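Local coordinates for protein acetamidase (Bacillus halodurans, PDB 2II1) that probably hydrolyses carbon-nitrogen bonds in linear amides such as acetamide, and binds calcium ions, at residues P94-L99 / I192-V197; Q129-V134 / A185-G190; T166-V171 / R213-P218; M227-A232 / L280-F285. One frame throughout, in Å; residues are numbered along the deposited sequence.

Contact 1: P94-L99 / I192-V197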
loop_
_atom_site.group_PDB
_atom_site.type_symbol
_atom_site.label_atom_id
_atom_site.label_comp_id
_atom_site.label_asym_id
_atom_site.label_seq_id
_atom_site.Cartn_x
_atom_site.Cartn_y
_atom_site.Cartn_z
ATOM N N PRO A 94 6.406 23.470 4.846
ATOM C CA PRO A 94 6.733 23.677 3.434
ATOM C C PRO A 94 8.149 23.175 3.129
ATOM O O PRO A 94 9.042 23.332 3.963
ATOM C CB PRO A 94 6.627 25.189 3.289
ATOM C CG PRO A 94 5.619 25.568 4.277
ATOM C CD PRO A 94 5.812 24.682 5.435
ATOM N N GLY A 95 8.344 22.542 1.971
ATOM C CA GLY A 95 9.616 21.860 1.652
ATOM C C GLY A 95 9.850 20.462 2.206
ATOM O O GLY A 95 10.831 19.814 1.849
ATOM N N LEU A 96 8.969 19.972 3.087
ATOM C CA LEU A 96 9.101 18.609 3.637
ATOM C C LEU A 96 7.863 17.729 3.368
ATOM O O LEU A 96 6.730 18.206 3.341
ATOM C CB LEU A 96 9.362 18.608 5.162
ATOM C CG LEU A 96 10.643 19.187 5.772
ATOM C CD1 LEU A 96 10.593 18.918 7.263
ATOM C CD2 LEU A 96 11.925 18.603 5.168
ATOM N N GLY A 97 8.123 16.434 3.205
ATOM C CA GLY A 97 7.092 15.421 3.018
ATOM C C GLY A 97 6.513 15.480 1.626
ATOM O O GLY A 97 6.926 16.296 0.808
ATOM N N ALA A 98 5.538 14.620 1.378
ATOM C CA ALA A 98 4.871 14.510 0.083
ATOM C C ALA A 98 4.154 15.784 -0.325
ATOM O O ALA A 98 4.044 16.058 -1.506
ATOM C CB ALA A 98 3.867 13.358 0.105
ATOM N N LEU A 99 3.630 16.535 0.648
ATOM C CA LEU A 99 2.915 17.803 0.367
ATOM C C LEU A 99 3.813 19.053 0.425
ATOM O O LEU A 99 3.314 20.175 0.378
ATOM C CB LEU A 99 1.721 17.978 1.324
ATOM C CG LEU A 99 0.604 16.940 1.125
ATOM C CD1 LEU A 99 -0.494 17.108 2.185
ATOM C CD2 LEU A 99 0.031 16.993 -0.300
ATOM N N ILE A 192 2.486 10.659 4.948
ATOM C CA ILE A 192 2.709 11.567 3.818
ATOM C C ILE A 192 3.074 13.014 4.176
ATOM O O ILE A 192 3.774 13.649 3.423
ATOM C CB ILE A 192 1.547 11.543 2.757
ATOM C CG1 ILE A 192 0.209 12.071 3.326
ATOM C CG2 ILE A 192 1.439 10.146 2.160
ATOM C CD1 ILE A 192 0.049 13.631 3.310
ATOM N N LEU A 193 2.620 13.518 5.312
ATOM C CA LEU A 193 2.945 14.897 5.692
ATOM C C LEU A 193 4.426 15.031 6.098
ATOM O O LEU A 193 5.040 16.061 5.815
ATOM C CB LEU A 193 2.012 15.394 6.806
ATOM C CG LEU A 193 2.127 16.834 7.324
ATOM C CD1 LEU A 193 1.750 17.771 6.250
ATOM C CD2 LEU A 193 1.274 17.079 8.536
ATOM N N ILE A 194 4.970 13.976 6.717
ATOM C CA ILE A 194 6.345 13.891 7.315
ATOM C C ILE A 194 6.305 13.256 8.722
ATOM O O ILE A 194 7.286 12.713 9.211
ATOM C CB ILE A 194 7.140 15.264 7.368
ATOM C CG1 ILE A 194 8.652 15.031 7.585
ATOM C CG2 ILE A 194 6.531 16.233 8.418
ATOM C CD1 ILE A 194 9.429 14.661 6.308
ATOM N N CYS A 195 5.158 13.281 9.373
ATOM C CA CYS A 195 5.107 12.773 10.723
ATOM C C CYS A 195 3.793 12.041 10.983
ATOM O O CYS A 195 2.819 12.185 10.221
ATOM C CB CYS A 195 5.267 13.961 11.674
ATOM S SG CYS A 195 3.991 15.236 11.524
ATOM N N GLY A 196 3.792 11.236 12.036
ATOM C CA GLY A 196 2.570 10.683 12.585
ATOM C C GLY A 196 2.151 11.631 13.681
ATOM O O GLY A 196 2.651 12.748 13.767
ATOM N N VAL A 197 1.226 11.206 14.531
ATOM C CA VAL A 197 0.966 11.982 15.721
ATOM C C VAL A 197 2.123 11.601 16.645
ATOM O O VAL A 197 2.135 10.511 17.181
ATOM C CB VAL A 197 -0.401 11.650 16.369
ATOM C CG1 VAL A 197 -0.614 12.491 17.622
ATOM C CG2 VAL A 197 -1.520 11.881 15.351
HETATM O O HOH W 1 4.262 17.323 3.205
#

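Contact 2: Q129-V134 / A185-G190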
loop_
_atom_site.group_PDB
_atom_site.type_symbol
_atom_site.label_atom_id
_atom_site.label_comp_id
_atom_site.label_asym_id
_atom_site.label_seq_id
_atom_site.Cartn_x
_atom_site.Cartn_y
_atom_site.Cartn_z
ATOM N N GLN A 129 -3.923 4.380 18.023
ATOM C CA GLN A 129 -3.244 3.206 17.431
ATOM C C GLN A 129 -1.731 3.320 17.634
ATOM O O GLN A 129 -0.979 3.772 16.737
ATOM C CB GLN A 129 -3.633 3.048 15.959
ATOM C CG GLN A 129 -5.067 2.582 15.853
ATOM C CD GLN A 129 -5.585 2.547 14.451
ATOM O OE1 GLN A 129 -5.151 3.308 13.586
ATOM N NE2 GLN A 129 -6.539 1.664 14.215
ATOM N N PRO A 130 -1.282 2.959 18.849
ATOM C CA PRO A 130 0.120 3.129 19.193
ATOM C C PRO A 130 0.999 2.224 18.368
ATOM O O PRO A 130 0.678 1.055 18.196
ATOM C CB PRO A 130 0.180 2.758 20.680
ATOM C CG PRO A 130 -1.061 1.977 20.962
ATOM C CD PRO A 130 -2.081 2.429 19.982
HETATM N N MSE A 131 2.088 2.777 17.864
HETATM C CA MSE A 131 3.053 2.035 17.072
HETATM C C MSE A 131 4.464 2.550 17.362
HETATM O O MSE A 131 4.634 3.637 17.910
HETATM C CB MSE A 131 2.725 2.182 15.593
HETATM C CG MSE A 131 2.485 3.631 15.189
HETATM SE SE MSE A 131 2.850 4.071 13.306
HETATM C CE MSE A 131 4.859 3.640 13.116
ATOM N N ILE A 132 5.473 1.762 16.996
ATOM C CA ILE A 132 6.864 2.164 17.092
ATOM C C ILE A 132 7.450 2.534 15.705
ATOM O O ILE A 132 7.499 1.691 14.791
ATOM C CB ILE A 132 7.743 0.998 17.642
ATOM C CG1 ILE A 132 7.228 0.461 18.957
ATOM C CG2 ILE A 132 9.168 1.453 17.857
ATOM C CD1 ILE A 132 7.787 -0.918 19.261
ATOM N N GLY A 133 7.969 3.750 15.580
ATOM C CA GLY A 133 8.486 4.224 14.300
ATOM C C GLY A 133 9.938 3.853 14.015
ATOM O O GLY A 133 10.307 3.593 12.866
ATOM N N VAL A 134 10.761 3.893 15.046
ATOM C CA VAL A 134 12.193 3.639 14.960
ATOM C C VAL A 134 12.485 2.451 15.847
ATOM O O VAL A 134 12.320 2.525 17.064
ATOM C CB VAL A 134 13.045 4.849 15.424
ATOM C CG1 VAL A 134 14.491 4.432 15.662
ATOM C CG2 VAL A 134 12.968 5.968 14.413
ATOM N N ALA A 185 0.801 7.932 18.112
ATOM C CA ALA A 185 -0.522 7.672 18.625
ATOM C C ALA A 185 -1.451 7.331 17.445
ATOM O O ALA A 185 -2.498 6.688 17.608
ATOM C CB ALA A 185 -0.993 8.904 19.393
ATOM N N ALA A 186 -1.048 7.755 16.248
ATOM C CA ALA A 186 -1.755 7.446 15.038
ATOM C C ALA A 186 -0.861 7.767 13.875
ATOM O O ALA A 186 -0.022 8.673 13.970
ATOM C CB ALA A 186 -3.026 8.266 14.950
HETATM N N MSE A 187 -1.055 7.034 12.774
HETATM C CA MSE A 187 -0.302 7.239 11.526
HETATM C C MSE A 187 -0.868 6.291 10.475
HETATM O O MSE A 187 -1.160 5.134 10.760
HETATM C CB MSE A 187 1.181 6.914 11.700
HETATM C CG MSE A 187 2.081 7.514 10.621
HETATM SE SE MSE A 187 3.708 6.470 10.404
HETATM C CE MSE A 187 3.054 4.959 9.330
ATOM N N GLY A 188 -0.999 6.792 9.255
ATOM C CA GLY A 188 -1.447 5.992 8.124
ATOM C C GLY A 188 -0.304 5.616 7.207
ATOM O O GLY A 188 0.742 6.256 7.216
ATOM N N ASP A 189 -0.498 4.553 6.432
ATOM C CA ASP A 189 0.491 4.137 5.447
ATOM C C ASP A 189 0.926 5.349 4.610
ATOM O O ASP A 189 0.101 6.149 4.117
ATOM C CB ASP A 189 -0.050 3.024 4.542
ATOM C CG ASP A 189 0.027 1.643 5.182
ATOM O OD1 ASP A 189 0.718 1.469 6.233
ATOM O OD2 ASP A 189 -0.605 0.729 4.619
ATOM N N GLY A 190 2.231 5.495 4.455
ATOM C CA GLY A 190 2.762 6.626 3.718
ATOM C C GLY A 190 3.311 7.750 4.574
ATOM O O GLY A 190 4.251 8.426 4.156
HETATM O O HOH W 2 -3.325 5.125 12.959
HETATM O O HOH W 3 -3.853 4.010 10.639
#

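Contact 3: T166-V171 / R213-P218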
loop_
_atom_site.group_PDB
_atom_site.type_symbol
_atom_site.label_atom_id
_atom_site.label_comp_id
_atom_site.label_asym_id
_atom_site.label_seq_id
_atom_site.Cartn_x
_atom_site.Cartn_y
_atom_site.Cartn_z
ATOM N N THR A 166 5.077 -9.389 16.279
ATOM C CA THR A 166 6.461 -9.825 16.445
ATOM C C THR A 166 7.321 -9.228 15.331
ATOM O O THR A 166 6.969 -9.370 14.175
ATOM C CB THR A 166 6.552 -11.353 16.360
ATOM O OG1 THR A 166 5.738 -11.911 17.396
ATOM C CG2 THR A 166 7.921 -11.825 16.541
ATOM N N VAL A 167 8.439 -8.584 15.700
ATOM C CA VAL A 167 9.349 -7.933 14.777
ATOM C C VAL A 167 10.595 -8.794 14.697
ATOM O O VAL A 167 11.064 -9.295 15.717
ATOM C CB VAL A 167 9.790 -6.547 15.309
ATOM C CG1 VAL A 167 10.655 -5.823 14.261
ATOM C CG2 VAL A 167 8.606 -5.727 15.662
ATOM N N TYR A 168 11.146 -8.955 13.508
ATOM C CA TYR A 168 12.427 -9.665 13.349
ATOM C C TYR A 168 13.509 -8.752 12.757
ATOM O O TYR A 168 13.324 -8.240 11.679
ATOM C CB TYR A 168 12.253 -10.886 12.450
ATOM C CG TYR A 168 11.182 -11.871 12.906
ATOM C CD1 TYR A 168 9.864 -11.722 12.503
ATOM C CD2 TYR A 168 11.503 -12.956 13.706
ATOM C CE1 TYR A 168 8.875 -12.616 12.903
ATOM C CE2 TYR A 168 10.513 -13.862 14.119
ATOM C CZ TYR A 168 9.205 -13.675 13.707
ATOM O OH TYR A 168 8.226 -14.556 14.091
ATOM N N LEU A 169 14.621 -8.558 13.491
ATOM C CA LEU A 169 15.781 -7.738 13.053
ATOM C C LEU A 169 17.076 -8.566 13.015
ATOM O O LEU A 169 17.182 -9.547 13.738
ATOM C CB LEU A 169 16.005 -6.564 14.002
ATOM C CG LEU A 169 14.913 -5.501 14.034
ATOM C CD1 LEU A 169 15.232 -4.496 15.133
ATOM C CD2 LEU A 169 14.769 -4.856 12.635
ATOM N N PRO A 170 18.067 -8.163 12.181
ATOM C CA PRO A 170 19.318 -8.908 12.111
ATOM C C PRO A 170 20.193 -8.639 13.335
ATOM O O PRO A 170 20.129 -7.561 13.938
ATOM C CB PRO A 170 19.976 -8.356 10.848
ATOM C CG PRO A 170 19.480 -6.953 10.796
ATOM C CD PRO A 170 18.093 -6.987 11.289
ATOM N N VAL A 171 20.973 -9.633 13.711
ATOM C CA VAL A 171 22.100 -9.432 14.614
ATOM C C VAL A 171 23.333 -9.429 13.731
ATOM O O VAL A 171 23.707 -10.466 13.172
ATOM C CB VAL A 171 22.208 -10.578 15.642
ATOM C CG1 VAL A 171 23.512 -10.467 16.498
ATOM C CG2 VAL A 171 21.013 -10.569 16.520
ATOM N N ARG A 213 18.760 -17.491 10.830
ATOM C CA ARG A 213 18.096 -16.432 10.122
ATOM C C ARG A 213 17.298 -16.984 8.953
ATOM O O ARG A 213 17.805 -17.122 7.851
ATOM C CB ARG A 213 19.127 -15.442 9.647
ATOM C CG ARG A 213 18.541 -14.130 9.381
ATOM C CD ARG A 213 19.591 -13.182 8.944
ATOM N NE ARG A 213 20.431 -12.750 10.046
ATOM C CZ ARG A 213 21.422 -11.879 9.920
ATOM N NH1 ARG A 213 21.667 -11.336 8.747
ATOM N NH2 ARG A 213 22.163 -11.541 10.961
HETATM N N MSE A 214 16.027 -17.250 9.201
HETATM C CA MSE A 214 15.161 -17.985 8.271
HETATM C C MSE A 214 14.592 -17.193 7.087
HETATM O O MSE A 214 14.246 -17.769 6.053
HETATM C CB MSE A 214 13.995 -18.559 9.071
HETATM C CG MSE A 214 13.362 -19.786 8.467
HETATM SE SE MSE A 214 11.545 -19.952 9.121
HETATM C CE MSE A 214 11.811 -19.199 11.001
ATOM N N PHE A 215 14.460 -15.880 7.243
ATOM C CA PHE A 215 13.962 -15.018 6.159
ATOM C C PHE A 215 14.747 -13.702 6.053
ATOM O O PHE A 215 15.520 -13.352 6.966
ATOM C CB PHE A 215 12.447 -14.738 6.304
ATOM C CG PHE A 215 11.927 -14.837 7.712
ATOM C CD1 PHE A 215 12.220 -13.864 8.648
ATOM C CD2 PHE A 215 11.125 -15.892 8.083
ATOM C CE1 PHE A 215 11.726 -13.956 9.944
ATOM C CE2 PHE A 215 10.637 -15.996 9.356
ATOM C CZ PHE A 215 10.944 -15.023 10.299
ATOM N N PRO A 216 14.548 -12.965 4.946
ATOM C CA PRO A 216 15.189 -11.659 4.804
ATOM C C PRO A 216 14.573 -10.676 5.784
ATOM O O PRO A 216 13.383 -10.757 6.073
ATOM C CB PRO A 216 14.882 -11.262 3.359
ATOM C CG PRO A 216 14.392 -12.504 2.702
ATOM C CD PRO A 216 13.722 -13.274 3.767
ATOM N N LEU A 217 15.396 -9.780 6.305
ATOM C CA LEU A 217 15.018 -8.923 7.411
ATOM C C LEU A 217 15.127 -7.452 6.928
ATOM O O LEU A 217 15.873 -7.184 6.026
ATOM C CB LEU A 217 15.982 -9.188 8.576
ATOM C CG LEU A 217 16.029 -10.590 9.156
ATOM C CD1 LEU A 217 17.077 -10.740 10.277
ATOM C CD2 LEU A 217 14.673 -10.873 9.700
ATOM N N PRO A 218 14.407 -6.496 7.564
ATOM C CA PRO A 218 13.480 -6.730 8.652
ATOM C C PRO A 218 12.234 -7.450 8.216
ATOM O O PRO A 218 11.893 -7.465 7.026
ATOM C CB PRO A 218 13.173 -5.310 9.171
ATOM C CG PRO A 218 14.316 -4.460 8.638
ATOM C CD PRO A 218 14.579 -5.053 7.311
#

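Contact 4: M227-A232 / L280-F285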
loop_
_atom_site.group_PDB
_atom_site.type_symbol
_atom_site.label_atom_id
_atom_site.label_comp_id
_atom_site.label_asym_id
_atom_site.label_seq_id
_atom_site.Cartn_x
_atom_site.Cartn_y
_atom_site.Cartn_z
HETATM N N MSE A 227 5.000 -10.369 7.044
HETATM C CA MSE A 227 5.434 -9.361 6.076
HETATM C C MSE A 227 6.908 -9.190 6.024
HETATM O O MSE A 227 7.557 -9.111 7.058
HETATM C CB MSE A 227 4.869 -7.997 6.442
HETATM C CG MSE A 227 3.454 -8.058 6.883
HETATM SE SE MSE A 227 2.806 -6.261 7.173
HETATM C CE MSE A 227 1.206 -6.823 8.171
ATOM N N THR A 228 7.408 -9.066 4.800
ATOM C CA THR A 228 8.780 -8.684 4.531
ATOM C C THR A 228 8.873 -7.166 4.285
ATOM O O THR A 228 8.061 -6.580 3.586
ATOM C CB THR A 228 9.403 -9.513 3.367
ATOM O OG1 THR A 228 8.588 -9.436 2.188
ATOM C CG2 THR A 228 9.548 -10.998 3.806
ATOM N N ILE A 229 9.864 -6.553 4.907
ATOM C CA ILE A 229 10.128 -5.116 4.823
ATOM C C ILE A 229 11.448 -4.796 4.065
ATOM O O ILE A 229 12.512 -5.418 4.295
ATOM C CB ILE A 229 10.192 -4.516 6.243
ATOM C CG1 ILE A 229 8.890 -4.785 6.989
ATOM C CG2 ILE A 229 10.396 -3.018 6.173
ATOM C CD1 ILE A 229 8.967 -4.540 8.462
ATOM N N ALA A 230 11.391 -3.806 3.181
ATOM C CA ALA A 230 12.593 -3.318 2.530
ATOM C C ALA A 230 12.583 -1.804 2.399
ATOM O O ALA A 230 11.527 -1.184 2.244
ATOM C CB ALA A 230 12.794 -3.987 1.162
ATOM N N SER A 231 13.780 -1.217 2.468
ATOM C CA SER A 231 13.968 0.212 2.245
ATOM C C SER A 231 14.966 0.505 1.133
ATOM O O SER A 231 15.999 -0.178 1.017
ATOM C CB SER A 231 14.450 0.902 3.525
ATOM O OG SER A 231 13.501 0.684 4.539
ATOM N N ALA A 232 14.666 1.555 0.375
ATOM C CA ALA A 232 15.474 1.960 -0.756
ATOM C C ALA A 232 15.355 3.452 -1.014
ATOM O O ALA A 232 14.564 4.150 -0.399
ATOM C CB ALA A 232 15.063 1.154 -1.977
ATOM N N LEU A 280 15.362 7.183 3.131
ATOM C CA LEU A 280 15.014 6.031 2.334
ATOM C C LEU A 280 13.516 5.795 2.538
ATOM O O LEU A 280 12.953 6.123 3.587
ATOM C CB LEU A 280 15.920 4.804 2.626
ATOM C CG LEU A 280 17.430 4.900 2.313
ATOM C CD1 LEU A 280 18.102 3.534 2.308
ATOM C CD2 LEU A 280 17.635 5.552 0.994
ATOM N N LYS A 281 12.865 5.315 1.486
ATOM C CA LYS A 281 11.445 4.988 1.507
ATOM C C LYS A 281 11.282 3.500 1.926
ATOM O O LYS A 281 12.148 2.671 1.676
ATOM C CB LYS A 281 10.806 5.251 0.125
ATOM C CG LYS A 281 11.250 6.529 -0.596
ATOM C CD LYS A 281 10.875 7.771 0.168
ATOM C CE LYS A 281 11.498 9.038 -0.454
ATOM N NZ LYS A 281 11.539 10.161 0.560
ATOM N N THR A 282 10.169 3.150 2.556
ATOM C CA THR A 282 9.989 1.786 3.069
ATOM C C THR A 282 8.672 1.214 2.569
ATOM O O THR A 282 7.675 1.904 2.559
ATOM C CB THR A 282 9.995 1.763 4.585
ATOM O OG1 THR A 282 11.214 2.341 5.051
ATOM C CG2 THR A 282 9.860 0.322 5.122
ATOM N N ALA A 283 8.703 -0.053 2.168
ATOM C CA ALA A 283 7.564 -0.806 1.637
ATOM C C ALA A 283 7.550 -2.154 2.312
ATOM O O ALA A 283 8.589 -2.589 2.860
ATOM C CB ALA A 283 7.695 -0.979 0.134
ATOM N N ARG A 284 6.384 -2.802 2.324
ATOM C CA ARG A 284 6.277 -4.189 2.841
ATOM C C ARG A 284 5.377 -5.063 2.006
ATOM O O ARG A 284 4.336 -4.616 1.532
ATOM C CB ARG A 284 5.844 -4.271 4.326
ATOM C CG ARG A 284 4.535 -3.633 4.693
ATOM C CD ARG A 284 4.530 -3.198 6.161
ATOM N NE ARG A 284 3.168 -2.851 6.594
ATOM C CZ ARG A 284 2.553 -1.704 6.324
ATOM N NH1 ARG A 284 3.157 -0.759 5.633
ATOM N NH2 ARG A 284 1.308 -1.494 6.733
ATOM N N PHE A 285 5.788 -6.317 1.825
ATOM C CA PHE A 285 4.913 -7.310 1.206
ATOM C C PHE A 285 4.359 -8.215 2.282
ATOM O O PHE A 285 5.132 -8.817 3.042
ATOM C CB PHE A 285 5.626 -8.175 0.154
ATOM C CG PHE A 285 4.662 -8.837 -0.781
ATOM C CD1 PHE A 285 4.016 -10.005 -0.431
ATOM C CD2 PHE A 285 4.315 -8.212 -1.958
ATOM C CE1 PHE A 285 3.059 -10.556 -1.272
ATOM C CE2 PHE A 285 3.403 -8.762 -2.796
ATOM C CZ PHE A 285 2.775 -9.955 -2.456
#

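Contact 1: P94-L99 / I192-V197
Ala98 and Ile192 make the polar centre of this meeting of two loops. The amide of Ala98 gives its hydrogen to Ile192 O, N to O 2.9 Å, arriving almost in line with the carbonyl although the N-H itself is bent to 144°. The small methyl of Ala98 lets the backbones close up, its CB lying 4.0 Å from Ile192 CB. Next to it, Gly97 CA sends a CH...O contact to Leu193 O at 3.5 Å; a side chain here would run into that same carbonyl, and the positive phi of 75° also suits glycine. A water lies within hydrogen-bonding distance of Leu96 O (2.6 Å) and Leu193 O (3.0 Å), and takes a weak bond from Leu99 N.

Branched aliphatic side chains pack next to these bonds. Ile192 has CG1 between its backbone N and carbonyl carbon (chi1 65°), a torsion that carries CD1 to 3.7 Å from Leu99 CD1. Ile194 lays its own CD1 beside Gly97 N at 3.8 Å and against Leu96 CB.

Farther out, Leu193 packs on Met90 and Ala92 of strand 87-92 and on Met263 of the second subunit. Ser266 of that subunit hydrogen-bonds Cys195 O, while Gly196 N holds Glu198 OE2. Glu198 binds calcium with Asp182 and His184, so this is a subunit-interface loop pair that borders the second shell of a metal site.

Contact 2: Q129-V134 / A185-G190
Met187 reaches across to Met131, both present as selenomethionine, and its side chain can be followed atom by atom. CB of Met187 comes first, 3.7 Å from Met131 SE. CG, anti to the backbone N (chi1 -161°), turns its flank to Gly196 CA. Met187 SE then lies 3.9 Å from Met131 SE and a little farther from Met131 CE, and the chain bends at chi3 to bring the methyl Met187 CE to 4.1 Å from Met131 SE. The two chains cross at about a right angle. Methionine's long, unbranched and flexible chain suits such a buried crossing, since it can bend to fit without offering a charge.

Polar contacts line the other end. Gln129 N donates to Ala185 O over 2.7 Å in a nearly straight bond (164°), although the donor stands 26° off the carbonyl plane. The extended Gln129 side chain carries OE1 to 2.7 Å from a water that accepts from Met187 N at 3.0 Å. A second water lies near Gln129 OE1, at a longer 3.3 Å, and by Met187 O. An amide is apt here because its oxygen can accept from such waters.

Around the pair, Met131 shares backbone bonds with His184 and its side chain packs on that residue, while Gly133 bonds to the backbones of Asp157 and Asp182. These three residues bind calcium, and the crossed methionines pack close behind them, consistent with an apolar second layer of a two-calcium site.

Contact 3: T166-V171 / R213-P218
Tyr168 and Phe215 meet in a T-shaped stack: the edge of Phe215 stands over the face of Tyr168, the planes at 78° and the ring centroids 5.0 Å apart. Phe215 CZ hangs above the middle of the tyrosine ring, and CE1 comes to 3.7 Å from Tyr168 CG. With CG beside the backbone N (chi1 -56°), Tyr168 presents that face to the loop. With only a methyl at Tyr168, as in alanine, the Phe215 edge would be likely to lose the face it stands on, leaving a gap there.

Leu217 comes alongside and forks over the strand. Its CD2 touches Tyr168 CB at 3.7 Å, while CD1 presses to 3.4 Å from Pro170 CA, a tight fit. The Pro170 ring and the Leu217 side chain run antiparallel, flank to flank. Leu169 CD2 meets Pro218 CB at 3.8 Å; a cis peptide precedes Pro218, just ahead of strand 219-221.

The guanidinium of Arg213 lies with one face on Pro170 CB. Its NH2 is 2.9 Å from Val171 O, near the guanidinium plane but at an angle too poor for a hydrogen bond; the group is held instead by a salt bridge to Glu172 and a bond to Asp73 O.

Phe215 also packs on Phe226 and Phe249. No conventional hydrogen bond spans the segments: apart from a CH...O contact from Pro218 CA to Tyr168 O, cohesion rests on shape and on aromatic and aliphatic packing.

Contact 4: M227-A232 / L280-F285
Residues Thr228 to Ala232 pair with Lys281 to Phe285 as neighbouring antiparallel strands of the large mixed sheet, with 281-288 bordering 270-275, the end strand of the sheet within this chain. Six backbone bonds join them, made by the hydrogen-bonded pairs Thr228-Phe285, Ala230-Ala283 and Ala232-Lys281. Those of the middle pair are the straightest, Ala230 N to Ala283 O at 170° and the return bond at 169°.

Ile229, Ser231, Thr282 and Arg284 share one face. Ser231 OG and Thr282 OG1 are hydrogen-bonded at 2.9 Å, and Thr282 OG1 is also bonded by Gln275 NE2. Next to them Ile229 CG2 meets Thr282 CG2 at 3.5 Å. Arg284 has CG between its backbone N and carbonyl carbon (chi1 58°) and then runs extended beside Met227, a selenomethionine whose SE lies at the guanidinium edge, 3.5 Å from Arg284 NE. The cation is buried but answered by salt bridges to Asp160 and Asp189, which would be expected to stabilise its charge.

On the other face Thr228, Ala230 and Ala232 lie under helix 235-253; two small methyls in the row suit so close a cover. Phe285 adds a ring that reaches Ile192 of the second subunit.

At the strand end Leu280 folds CB to 3.4 Å from Ala232 O and CD2 to 3.7 Å from Ala232 C. A glycine here would probably leave that carbonyl less shielded and Glu233 without its apolar neighbour. Joined through helices 235-253 and 258-268 and strand 270-275, the strands form a two-layer helix-on-sheet unit whose Thr282 side lies about 7 Å, side chain to side chain, from the calcium ligands Asn155 and Asp157.

Going from the N terminus, contacts 1, 2 and 3 open in turn at 94-99, 129-134 and 166-171. Contact 2 closes first, at 185-190, and contact 1 shortly after at 192-197, so the smaller loop lies wholly within the larger. Contact 3 opens inside both and closes beyond them at 213-218, crossing each. Contact 4 starts only after these are complete and spans two helices and strand 270-275. Contacts 1 and 2 probably share backbone hydrogen bonds, Val197 with Ala185 and Ala186, and both touch the second subunit. Pro218 O probably bonds to Ile229 N, joining contacts 3 and 4 in the large sheet, while a salt bridge between Arg284 and Asp189 ties contact 4 back to contact 2.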